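Local coordinates for protein carboxypeptidase A (Helicoverpa armigera, PDB 1JQG) that probably removes C-terminal residues from peptides as a zinc-dependent metallocarboxypeptidase, and is captured here as a proenzyme with its activation peptide still attached, at residues H18-Q28 with K85-E96; N110-F118 with A129-F138. One frame throughout, in Å; residues are numbered along the deposited sequence.

Contact 1 (H18-Q28 with K85-E96); sequences HEIYDGHAVYQ and KLEVENVKEQLE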
loop_
_atom_site.group_PDB
_atom_site.type_symbol
_atom_site.label_atom_id
_atom_site.label_comp_id
_atom_site.label_asym_id
_atom_site.label_seq_id
_atom_site.Cartn_x
_atom_site.Cartn_y
_atom_site.Cartn_z
ATOM N N HIS A 18 21.721 -2.357 18.847
ATOM C CA HIS A 18 21.189 -1.073 18.293
ATOM C C HIS A 18 19.841 -1.382 17.650
ATOM O O HIS A 18 18.861 -0.654 17.886
ATOM C CB HIS A 18 22.134 -0.425 17.286
ATOM C CG HIS A 18 21.479 0.585 16.392
ATOM N ND1 HIS A 18 20.523 1.473 16.854
ATOM C CD2 HIS A 18 21.625 0.839 15.063
ATOM C CE1 HIS A 18 20.122 2.237 15.848
ATOM N NE2 HIS A 18 20.773 1.869 14.747
ATOM N N GLU A 19 19.854 -2.402 16.770
ATOM C CA GLU A 19 18.622 -2.703 16.026
ATOM C C GLU A 19 18.113 -4.099 16.363
ATOM O O GLU A 19 18.795 -5.083 16.625
ATOM C CB GLU A 19 18.733 -2.521 14.506
ATOM C CG GLU A 19 18.804 -1.058 14.085
ATOM C CD GLU A 19 19.177 -0.847 12.632
ATOM O OE1 GLU A 19 18.650 -1.535 11.739
ATOM O OE2 GLU A 19 20.027 0.033 12.384
ATOM N N ILE A 20 16.792 -4.247 16.211
ATOM C CA ILE A 20 16.096 -5.506 16.354
ATOM C C ILE A 20 16.235 -6.381 15.107
ATOM O O ILE A 20 15.705 -7.481 15.001
ATOM C CB ILE A 20 14.597 -5.231 16.648
ATOM C CG1 ILE A 20 14.009 -4.319 15.591
ATOM C CG2 ILE A 20 14.467 -4.621 18.040
ATOM C CD1 ILE A 20 12.666 -3.661 15.707
ATOM N N TYR A 21 16.938 -5.889 14.092
ATOM C CA TYR A 21 17.175 -6.605 12.859
ATOM C C TYR A 21 18.619 -7.052 12.662
ATOM O O TYR A 21 19.040 -7.456 11.592
ATOM C CB TYR A 21 16.704 -5.721 11.676
ATOM C CG TYR A 21 15.182 -5.599 11.667
ATOM C CD1 TYR A 21 14.556 -4.371 11.896
ATOM C CD2 TYR A 21 14.384 -6.702 11.451
ATOM C CE1 TYR A 21 13.183 -4.261 11.880
ATOM C CE2 TYR A 21 13.021 -6.601 11.439
ATOM C CZ TYR A 21 12.420 -5.383 11.664
ATOM O OH TYR A 21 11.053 -5.272 11.670
ATOM N N ASP A 22 19.439 -6.901 13.700
ATOM C CA ASP A 22 20.822 -7.341 13.650
ATOM C C ASP A 22 20.869 -8.873 13.622
ATOM O O ASP A 22 20.540 -9.515 14.612
ATOM C CB ASP A 22 21.598 -6.826 14.848
ATOM C CG ASP A 22 23.102 -6.905 14.694
ATOM O OD1 ASP A 22 23.798 -6.303 15.547
ATOM O OD2 ASP A 22 23.594 -7.533 13.751
ATOM N N GLY A 23 21.157 -9.424 12.447
ATOM C CA GLY A 23 21.184 -10.883 12.321
ATOM C C GLY A 23 20.048 -11.433 11.471
ATOM O O GLY A 23 20.100 -12.605 11.074
ATOM N N HIS A 24 19.055 -10.587 11.153
ATOM C CA HIS A 24 17.925 -11.034 10.347
ATOM C C HIS A 24 18.355 -11.234 8.887
ATOM O O HIS A 24 19.022 -10.377 8.312
ATOM C CB HIS A 24 16.781 -10.039 10.450
ATOM C CG HIS A 24 15.945 -10.136 11.665
ATOM N ND1 HIS A 24 16.494 -10.402 12.903
ATOM C CD2 HIS A 24 14.610 -10.017 11.884
ATOM C CE1 HIS A 24 15.545 -10.437 13.834
ATOM N NE2 HIS A 24 14.392 -10.201 13.220
ATOM N N ALA A 25 17.957 -12.364 8.298
ATOM C CA ALA A 25 18.292 -12.662 6.912
ATOM C C ALA A 25 17.054 -12.794 6.010
ATOM O O ALA A 25 15.969 -13.272 6.343
ATOM C CB ALA A 25 19.058 -13.964 6.777
ATOM N N VAL A 26 17.232 -12.373 4.758
ATOM C CA VAL A 26 16.203 -12.451 3.742
ATOM C C VAL A 26 16.449 -13.681 2.886
ATOM O O VAL A 26 17.556 -13.844 2.353
ATOM C CB VAL A 26 16.169 -11.181 2.848
ATOM C CG1 VAL A 26 15.254 -11.357 1.643
ATOM C CG2 VAL A 26 15.655 -10.018 3.694
ATOM N N TYR A 27 15.427 -14.517 2.787
ATOM C CA TYR A 27 15.528 -15.739 2.002
ATOM C C TYR A 27 14.623 -15.655 0.775
ATOM O O TYR A 27 13.622 -14.917 0.735
ATOM C CB TYR A 27 15.168 -16.949 2.852
ATOM C CG TYR A 27 16.232 -17.404 3.830
ATOM C CD1 TYR A 27 16.250 -16.899 5.122
ATOM C CD2 TYR A 27 17.190 -18.355 3.484
ATOM C CE1 TYR A 27 17.192 -17.335 6.045
ATOM C CE2 TYR A 27 18.155 -18.767 4.385
ATOM C CZ TYR A 27 18.144 -18.254 5.668
ATOM O OH TYR A 27 19.075 -18.650 6.579
ATOM N N GLN A 28 14.968 -16.409 -0.250
ATOM C CA GLN A 28 14.154 -16.538 -1.454
ATOM C C GLN A 28 13.696 -17.991 -1.578
ATOM O O GLN A 28 14.548 -18.861 -1.760
ATOM C CB GLN A 28 14.956 -16.025 -2.641
ATOM C CG GLN A 28 14.257 -16.185 -3.967
ATOM C CD GLN A 28 15.181 -15.917 -5.152
ATOM O OE1 GLN A 28 15.428 -16.854 -5.935
ATOM N NE2 GLN A 28 15.650 -14.675 -5.235
ATOM N N LYS A 85 17.251 -19.920 -0.906
ATOM C CA LYS A 85 18.639 -19.466 -0.837
ATOM C C LYS A 85 18.755 -18.039 -0.352
ATOM O O LYS A 85 17.894 -17.193 -0.536
ATOM C CB LYS A 85 19.329 -19.726 -2.149
ATOM C CG LYS A 85 18.952 -18.714 -3.209
ATOM C CD LYS A 85 19.548 -19.074 -4.566
ATOM C CE LYS A 85 21.042 -18.753 -4.618
ATOM N NZ LYS A 85 21.231 -17.262 -4.577
ATOM N N LEU A 86 19.854 -17.793 0.369
ATOM C CA LEU A 86 20.263 -16.644 1.125
ATOM C C LEU A 86 20.579 -15.429 0.236
ATOM O O LEU A 86 21.602 -15.365 -0.434
ATOM C CB LEU A 86 21.486 -16.852 2.060
ATOM C CG LEU A 86 21.825 -15.770 3.094
ATOM C CD1 LEU A 86 20.752 -15.746 4.197
ATOM C CD2 LEU A 86 23.191 -15.919 3.735
ATOM N N GLU A 87 19.701 -14.420 0.335
ATOM C CA GLU A 87 19.856 -13.198 -0.407
ATOM C C GLU A 87 20.617 -12.149 0.386
ATOM O O GLU A 87 21.442 -11.401 -0.124
ATOM C CB GLU A 87 18.479 -12.670 -0.846
ATOM C CG GLU A 87 18.606 -11.432 -1.754
ATOM C CD GLU A 87 17.272 -11.001 -2.336
ATOM O OE1 GLU A 87 16.876 -11.627 -3.337
ATOM O OE2 GLU A 87 16.667 -10.050 -1.784
ATOM N N VAL A 88 20.213 -11.974 1.630
ATOM C CA VAL A 88 20.770 -10.983 2.538
ATOM C C VAL A 88 21.034 -11.646 3.886
ATOM O O VAL A 88 20.096 -12.098 4.518
ATOM C CB VAL A 88 19.859 -9.783 2.751
ATOM C CG1 VAL A 88 20.575 -8.688 3.551
ATOM C CG2 VAL A 88 19.345 -9.154 1.459
ATOM N N GLU A 89 22.280 -11.688 4.319
ATOM C CA GLU A 89 22.634 -12.347 5.572
ATOM C C GLU A 89 22.312 -11.480 6.780
ATOM O O GLU A 89 21.979 -12.012 7.839
ATOM C CB GLU A 89 24.115 -12.756 5.559
ATOM C CG GLU A 89 24.496 -13.632 6.753
ATOM C CD GLU A 89 25.909 -14.188 6.620
ATOM O OE1 GLU A 89 25.974 -15.324 6.098
ATOM O OE2 GLU A 89 26.889 -13.515 7.017
ATOM N N ASN A 90 22.469 -10.159 6.623
ATOM C CA ASN A 90 22.115 -9.237 7.708
ATOM C C ASN A 90 21.455 -7.996 7.125
ATOM O O ASN A 90 22.161 -7.151 6.584
ATOM C CB ASN A 90 23.356 -8.871 8.504
ATOM C CG ASN A 90 23.047 -8.128 9.793
ATOM O OD1 ASN A 90 21.908 -7.872 10.206
ATOM N ND2 ASN A 90 24.102 -7.733 10.485
ATOM N N VAL A 91 20.136 -7.899 7.225
ATOM C CA VAL A 91 19.378 -6.765 6.732
ATOM C C VAL A 91 19.685 -5.423 7.400
ATOM O O VAL A 91 19.305 -4.364 6.903
ATOM C CB VAL A 91 17.844 -6.987 6.807
ATOM C CG1 VAL A 91 17.364 -8.152 5.982
ATOM C CG2 VAL A 91 17.428 -7.164 8.263
ATOM N N LYS A 92 20.403 -5.427 8.498
ATOM C CA LYS A 92 20.763 -4.233 9.228
ATOM C C LYS A 92 21.585 -3.293 8.362
ATOM O O LYS A 92 21.305 -2.093 8.321
ATOM C CB LYS A 92 21.542 -4.552 10.495
ATOM C CG LYS A 92 21.802 -3.358 11.390
ATOM C CD LYS A 92 22.460 -3.780 12.683
ATOM C CE LYS A 92 22.647 -2.621 13.635
ATOM N NZ LYS A 92 22.910 -3.222 14.981
ATOM N N GLU A 93 22.507 -3.859 7.590
ATOM C CA GLU A 93 23.351 -3.102 6.687
ATOM C C GLU A 93 22.569 -2.387 5.604
ATOM O O GLU A 93 22.907 -1.275 5.206
ATOM C CB GLU A 93 24.371 -4.033 6.034
ATOM C CG GLU A 93 25.349 -4.676 7.004
ATOM C CD GLU A 93 26.352 -5.553 6.287
ATOM O OE1 GLU A 93 26.497 -6.750 6.620
ATOM O OE2 GLU A 93 27.009 -5.008 5.362
ATOM N N GLN A 94 21.486 -2.983 5.143
ATOM C CA GLN A 94 20.634 -2.392 4.129
ATOM C C GLN A 94 19.806 -1.257 4.723
ATOM O O GLN A 94 19.557 -0.238 4.082
ATOM C CB GLN A 94 19.717 -3.440 3.501
ATOM C CG GLN A 94 20.425 -4.491 2.684
ATOM C CD GLN A 94 19.510 -5.356 1.858
ATOM O OE1 GLN A 94 18.339 -5.606 2.165
ATOM N NE2 GLN A 94 20.110 -5.836 0.754
ATOM N N LEU A 95 19.430 -1.405 5.986
ATOM C CA LEU A 95 18.633 -0.397 6.662
ATOM C C LEU A 95 19.470 0.852 6.907
ATOM O O LEU A 95 19.030 1.995 6.741
ATOM C CB LEU A 95 18.095 -0.956 7.974
ATOM C CG LEU A 95 17.094 -2.104 7.855
ATOM C CD1 LEU A 95 16.769 -2.747 9.208
ATOM C CD2 LEU A 95 15.843 -1.646 7.123
ATOM N N GLU A 96 20.699 0.656 7.325
ATOM C CA GLU A 96 21.646 1.703 7.629
ATOM C C GLU A 96 22.035 2.501 6.387
ATOM O O GLU A 96 22.123 3.731 6.419
ATOM C CB GLU A 96 22.888 1.068 8.240
ATOM C CG GLU A 96 22.657 0.606 9.678
ATOM C CD GLU A 96 23.917 0.006 10.285
ATOM O OE1 GLU A 96 24.802 -0.344 9.469
ATOM O OE2 GLU A 96 23.934 -0.090 11.530
#

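Contact 2 (N110-F118 with A129-F138); sequences NSTRSRLSF and AYLQELAKEF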
loop_
_atom_site.group_PDB
_atom_site.type_symbol
_atom_site.label_atom_id
_atom_site.label_comp_id
_atom_site.label_asym_id
_atom_site.label_seq_id
_atom_site.Cartn_x
_atom_site.Cartn_y
_atom_site.Cartn_z
ATOM N N ASN A 110 15.248 21.186 -1.196
ATOM C CA ASN A 110 14.676 22.516 -1.060
ATOM C C ASN A 110 13.213 22.444 -0.681
ATOM O O ASN A 110 12.406 23.313 -0.934
ATOM C CB ASN A 110 14.869 23.297 -2.369
ATOM C CG ASN A 110 16.313 23.665 -2.649
ATOM O OD1 ASN A 110 16.798 23.836 -3.779
ATOM N ND2 ASN A 110 17.091 23.814 -1.588
ATOM N N SER A 111 12.789 21.316 -0.137
ATOM C CA SER A 111 11.434 21.017 0.260
ATOM C C SER A 111 10.987 21.999 1.316
ATOM O O SER A 111 11.763 22.400 2.153
ATOM C CB SER A 111 11.322 19.619 0.856
ATOM O OG SER A 111 9.975 19.219 1.011
ATOM N N THR A 112 9.735 22.412 1.263
ATOM C CA THR A 112 9.208 23.400 2.206
ATOM C C THR A 112 7.858 22.936 2.725
ATOM O O THR A 112 7.198 22.000 2.272
ATOM C CB THR A 112 9.129 24.809 1.586
ATOM O OG1 THR A 112 8.691 25.745 2.552
ATOM C CG2 THR A 112 8.039 24.815 0.519
ATOM N N ARG A 113 7.340 23.626 3.736
ATOM C CA ARG A 113 6.048 23.305 4.336
ATOM C C ARG A 113 4.892 23.399 3.346
ATOM O O ARG A 113 3.974 22.572 3.348
ATOM C CB ARG A 113 5.866 24.158 5.580
ATOM C CG ARG A 113 4.601 23.884 6.385
ATOM C CD ARG A 113 4.578 24.681 7.689
ATOM N NE ARG A 113 3.378 24.403 8.472
ATOM C CZ ARG A 113 3.378 24.156 9.783
ATOM N NH1 ARG A 113 2.222 23.920 10.405
ATOM N NH2 ARG A 113 4.440 24.097 10.580
ATOM N N SER A 114 4.855 24.412 2.481
ATOM C CA SER A 114 3.778 24.611 1.519
ATOM C C SER A 114 3.990 23.831 0.220
ATOM O O SER A 114 3.068 23.721 -0.610
ATOM C CB SER A 114 3.559 26.093 1.164
ATOM O OG SER A 114 4.656 26.794 0.578
ATOM N N ARG A 115 5.212 23.385 -0.054
ATOM C CA ARG A 115 5.575 22.664 -1.252
ATOM C C ARG A 115 6.515 21.499 -0.975
ATOM O O ARG A 115 7.731 21.650 -0.865
ATOM C CB ARG A 115 6.203 23.594 -2.292
ATOM C CG ARG A 115 5.362 24.718 -2.850
ATOM C CD ARG A 115 4.195 24.275 -3.717
ATOM N NE ARG A 115 3.129 25.330 -3.702
ATOM C CZ ARG A 115 3.032 26.153 -4.735
ATOM N NH1 ARG A 115 3.894 26.026 -5.765
ATOM N NH2 ARG A 115 2.091 27.084 -4.759
ATOM N N LEU A 116 5.977 20.295 -0.851
ATOM C CA LEU A 116 6.756 19.077 -0.681
ATOM C C LEU A 116 7.369 18.634 -2.000
ATOM O O LEU A 116 6.629 18.405 -2.939
ATOM C CB LEU A 116 5.885 17.967 -0.105
ATOM C CG LEU A 116 5.335 18.163 1.315
ATOM C CD1 LEU A 116 4.617 16.912 1.777
ATOM C CD2 LEU A 116 6.362 18.508 2.395
ATOM N N SER A 117 8.693 18.539 -2.063
ATOM C CA SER A 117 9.417 18.129 -3.252
ATOM C C SER A 117 9.367 16.618 -3.447
ATOM O O SER A 117 8.903 15.894 -2.561
ATOM C CB SER A 117 10.867 18.609 -3.137
ATOM O OG SER A 117 10.953 20.026 -3.280
ATOM N N PHE A 118 9.888 16.152 -4.603
ATOM C CA PHE A 118 9.955 14.719 -4.849
ATOM C C PHE A 118 11.401 14.212 -4.830
ATOM O O PHE A 118 11.772 13.274 -5.531
ATOM C CB PHE A 118 9.266 14.344 -6.149
ATOM C CG PHE A 118 7.843 14.803 -6.222
ATOM C CD1 PHE A 118 7.467 15.990 -6.799
ATOM C CD2 PHE A 118 6.871 13.974 -5.648
ATOM C CE1 PHE A 118 6.131 16.367 -6.819
ATOM C CE2 PHE A 118 5.539 14.345 -5.669
ATOM C CZ PHE A 118 5.173 15.540 -6.254
ATOM N N ALA A 129 1.024 18.955 7.908
ATOM C CA ALA A 129 1.138 20.416 7.800
ATOM C C ALA A 129 0.888 20.875 6.370
ATOM O O ALA A 129 0.252 21.888 6.116
ATOM C CB ALA A 129 2.489 20.950 8.239
ATOM N N TYR A 130 1.429 20.133 5.405
ATOM C CA TYR A 130 1.315 20.418 3.991
ATOM C C TYR A 130 -0.149 20.481 3.550
ATOM O O TYR A 130 -0.519 21.421 2.854
ATOM C CB TYR A 130 2.056 19.360 3.178
ATOM C CG TYR A 130 1.914 19.459 1.663
ATOM C CD1 TYR A 130 2.254 20.635 0.997
ATOM C CD2 TYR A 130 1.453 18.388 0.919
ATOM C CE1 TYR A 130 2.175 20.722 -0.378
ATOM C CE2 TYR A 130 1.320 18.471 -0.456
ATOM C CZ TYR A 130 1.712 19.639 -1.100
ATOM O OH TYR A 130 1.603 19.651 -2.458
ATOM N N LEU A 131 -0.924 19.464 3.924
ATOM C CA LEU A 131 -2.347 19.442 3.606
ATOM C C LEU A 131 -3.081 20.697 4.021
ATOM O O LEU A 131 -3.959 21.154 3.283
ATOM C CB LEU A 131 -3.059 18.226 4.236
ATOM C CG LEU A 131 -2.504 16.849 3.829
ATOM C CD1 LEU A 131 -3.341 15.725 4.433
ATOM C CD2 LEU A 131 -2.372 16.739 2.309
ATOM N N GLN A 132 -2.772 21.186 5.224
ATOM C CA GLN A 132 -3.390 22.402 5.760
ATOM C C GLN A 132 -2.973 23.667 5.053
ATOM O O GLN A 132 -3.733 24.633 4.945
ATOM C CB GLN A 132 -3.087 22.523 7.257
ATOM C CG GLN A 132 -3.741 21.435 8.084
ATOM C CD GLN A 132 -3.263 21.422 9.514
ATOM O OE1 GLN A 132 -2.601 20.481 9.978
ATOM N NE2 GLN A 132 -3.565 22.477 10.226
ATOM N N GLU A 133 -1.786 23.703 4.494
ATOM C CA GLU A 133 -1.230 24.843 3.803
ATOM C C GLU A 133 -1.846 24.965 2.424
ATOM O O GLU A 133 -2.154 26.048 1.872
ATOM C CB GLU A 133 0.290 24.763 3.688
ATOM C CG GLU A 133 1.017 24.810 5.038
ATOM C CD GLU A 133 0.710 26.098 5.803
ATOM O OE1 GLU A 133 1.089 27.141 5.222
ATOM O OE2 GLU A 133 0.133 26.030 6.906
ATOM N N LEU A 134 -2.162 23.820 1.860
ATOM C CA LEU A 134 -2.799 23.735 0.552
ATOM C C LEU A 134 -4.197 24.313 0.606
ATOM O O LEU A 134 -4.613 25.083 -0.283
ATOM C CB LEU A 134 -2.805 22.243 0.157
ATOM C CG LEU A 134 -2.178 21.872 -1.178
ATOM C CD1 LEU A 134 -0.784 22.445 -1.382
ATOM C CD2 LEU A 134 -2.120 20.347 -1.304
ATOM N N ALA A 135 -4.919 24.026 1.713
ATOM C CA ALA A 135 -6.269 24.574 1.853
ATOM C C ALA A 135 -6.329 26.084 2.066
ATOM O O ALA A 135 -7.388 26.679 1.826
ATOM C CB ALA A 135 -7.048 23.897 2.979
ATOM N N LYS A 136 -5.232 26.679 2.513
ATOM C CA LYS A 136 -5.096 28.134 2.595
ATOM C C LYS A 136 -4.811 28.838 1.269
ATOM O O LYS A 136 -5.309 29.913 1.019
ATOM C CB LYS A 136 -3.906 28.461 3.511
ATOM C CG LYS A 136 -4.135 28.041 4.956
ATOM C CD LYS A 136 -2.970 28.489 5.837
ATOM C CE LYS A 136 -2.933 27.672 7.148
ATOM N NZ LYS A 136 -1.663 27.948 7.890
ATOM N N GLU A 137 -3.997 28.221 0.413
ATOM C CA GLU A 137 -3.607 28.821 -0.862
ATOM C C GLU A 137 -4.586 28.533 -1.984
ATOM O O GLU A 137 -4.730 29.317 -2.930
ATOM C CB GLU A 137 -2.222 28.319 -1.295
ATOM C CG GLU A 137 -1.540 29.122 -2.385
ATOM C CD GLU A 137 -0.136 28.644 -2.710
ATOM O OE1 GLU A 137 0.391 27.910 -1.841
ATOM O OE2 GLU A 137 0.465 28.950 -3.766
ATOM N N PHE A 138 -5.276 27.381 -1.923
ATOM C CA PHE A 138 -6.239 26.984 -2.941
ATOM C C PHE A 138 -7.606 26.611 -2.371
ATOM O O PHE A 138 -8.079 25.446 -2.469
ATOM C CB PHE A 138 -5.638 25.770 -3.708
ATOM C CG PHE A 138 -4.255 26.034 -4.239
ATOM C CD1 PHE A 138 -3.171 25.467 -3.580
ATOM C CD2 PHE A 138 -4.001 26.864 -5.321
ATOM C CE1 PHE A 138 -1.860 25.691 -4.008
ATOM C CE2 PHE A 138 -2.694 27.075 -5.748
ATOM C CZ PHE A 138 -1.602 26.516 -5.102
HETATM O O HOH W 1 4.147 20.406 -3.284
#

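Contact 1 (H18-Q28 with K85-E96)
Asn90 turns its amide toward the type II turn Tyr21-His24, where Gly23 N gives a nearly straight 2.8 Å hydrogen bond to Asn90 OD1, approaching from above the carbonyl plane. That oxygen also accepts a weak capping bond from Lys92 N, in the turn that leads into the helix. Asn90 ND2 donates weakly to Asp22 OD2, the amide and carboxylate planes only 5° apart. With an alanine here, Gly23 N and Lys92 N would lose their shared acceptor, and the loop would probably be freer to shift against the turn into the helix. The principle at work is that one amide can join a tight turn to a helix end.

Lys92 extends the join: with CG anti to the backbone N (chi1 -173°), its straight chain slants across Asp22 and places NZ 3.3 Å from Asp22 OD1, a salt bridge whose hydrogen bond is weak. Glu19 lies across the same chain, its OE1 3.4 Å from Leu95 CD1. Glu19 OE2 stands 4.0 Å from Glu96 OE2, a proximity of like charges that the nearby lysine may ease.

Val91 packs between the turn and the strand, CG1 meeting Val26 CG2 at 3.4 Å while its other methyl rests on the CB atoms of Tyr21 and His24. Beyond it the strands pair antiparallel through a classic beta bulge: Glu87 and Val88 both face Val26, whose O takes Glu87 N at 3.0 Å and, weakly, Val88 N. On the other face of the sheet, Leu86 CD1 sits over the Tyr27 ring in a CH-pi contact and also touches Ala25 CB at 3.6 Å.

Strand 83-88 is an outermost strand of the activation peptide's four-stranded antiparallel sheet, paired with 25-30. Helix 70-80 packs beside Tyr27 and Leu86, strand 61-65 flanks 25-30 and supplies Lys62 to Glu87, and Tyr21 OH is hydrogen-bonded to Asp231.

Contact 2 (N110-F118 with A129-F138)
Tyr130 and Leu116 form the close-packed heart of a loop-on-helix contact, in which the segment 110-118 lies against helix 124-137 of the zinc carboxypeptidase alpha/beta fold. It illustrates how a connecting chain is seated by one aromatic ring and then fringed with charges. The tyrosine swings out with chi1 at 175°, which sets one ring face against the leucine, and Leu116 CG stands 3.9 Å from the Tyr130 ring centroid in a CH-pi contact. The ring edge serves a different partner: Ser114 O lies near its plane, 3.1 Å from Tyr130 CE1. Arg113 O also lies near the ring plane at the edge, and adds a CA-H...O contact to Tyr130 CA.

The solvent side is looser and held by charges. Arg113 stretches out fully and lays one guanidinium face over a methyl, its NE 3.6 Å from Ala129 CB. Its salt bridge to Glu133 is long, NE to OE2 4.0 Å, with the guanidinium and carboxylate planes nearly perpendicular (87°). Glu133 OE2 is met more closely by Lys136 NZ, at 2.8 Å on its syn side, which completes a small salt-bridge network. Farther along the helix, Arg115 bends at chi2 to bring NH2 within 2.7 Å of Glu137 OE2. This pair is close but bent, with an angle of only 118° at the hydrogen, and counts as a weak hydrogen bond within a salt bridge; the same nitrogen lies at the edge of the Phe138 ring.

Beneath, Leu134 reaches strand 155-161 and helix 187-200. The ring's far end is tied back to the loop through one water, 2.8 Å from Tyr130 OH and donating to Leu116 O at 3.2 Å.

In the fold
From the N terminus, the chain enters strand 25-30, passes through helix 34-46, two further strands and helix 70-80, and returns as strand 83-88. There contact 1 closes a long loop of 56 intervening residues, which holds most of the activation peptide. Helix 92-108 then carries the chain away toward the enzyme body, and contact 2 closes a much shorter loop of ten residues by folding 110-118 onto helix 124-137. The two loops follow in series, neither enclosing nor crossing the other. The centres of the two contacts are about 36 Å apart, their nearest atoms about 18 Å. Contact 1 joins the prodomain sheet to the start of the connection; contact 2 seats its far end on the catalytic fold.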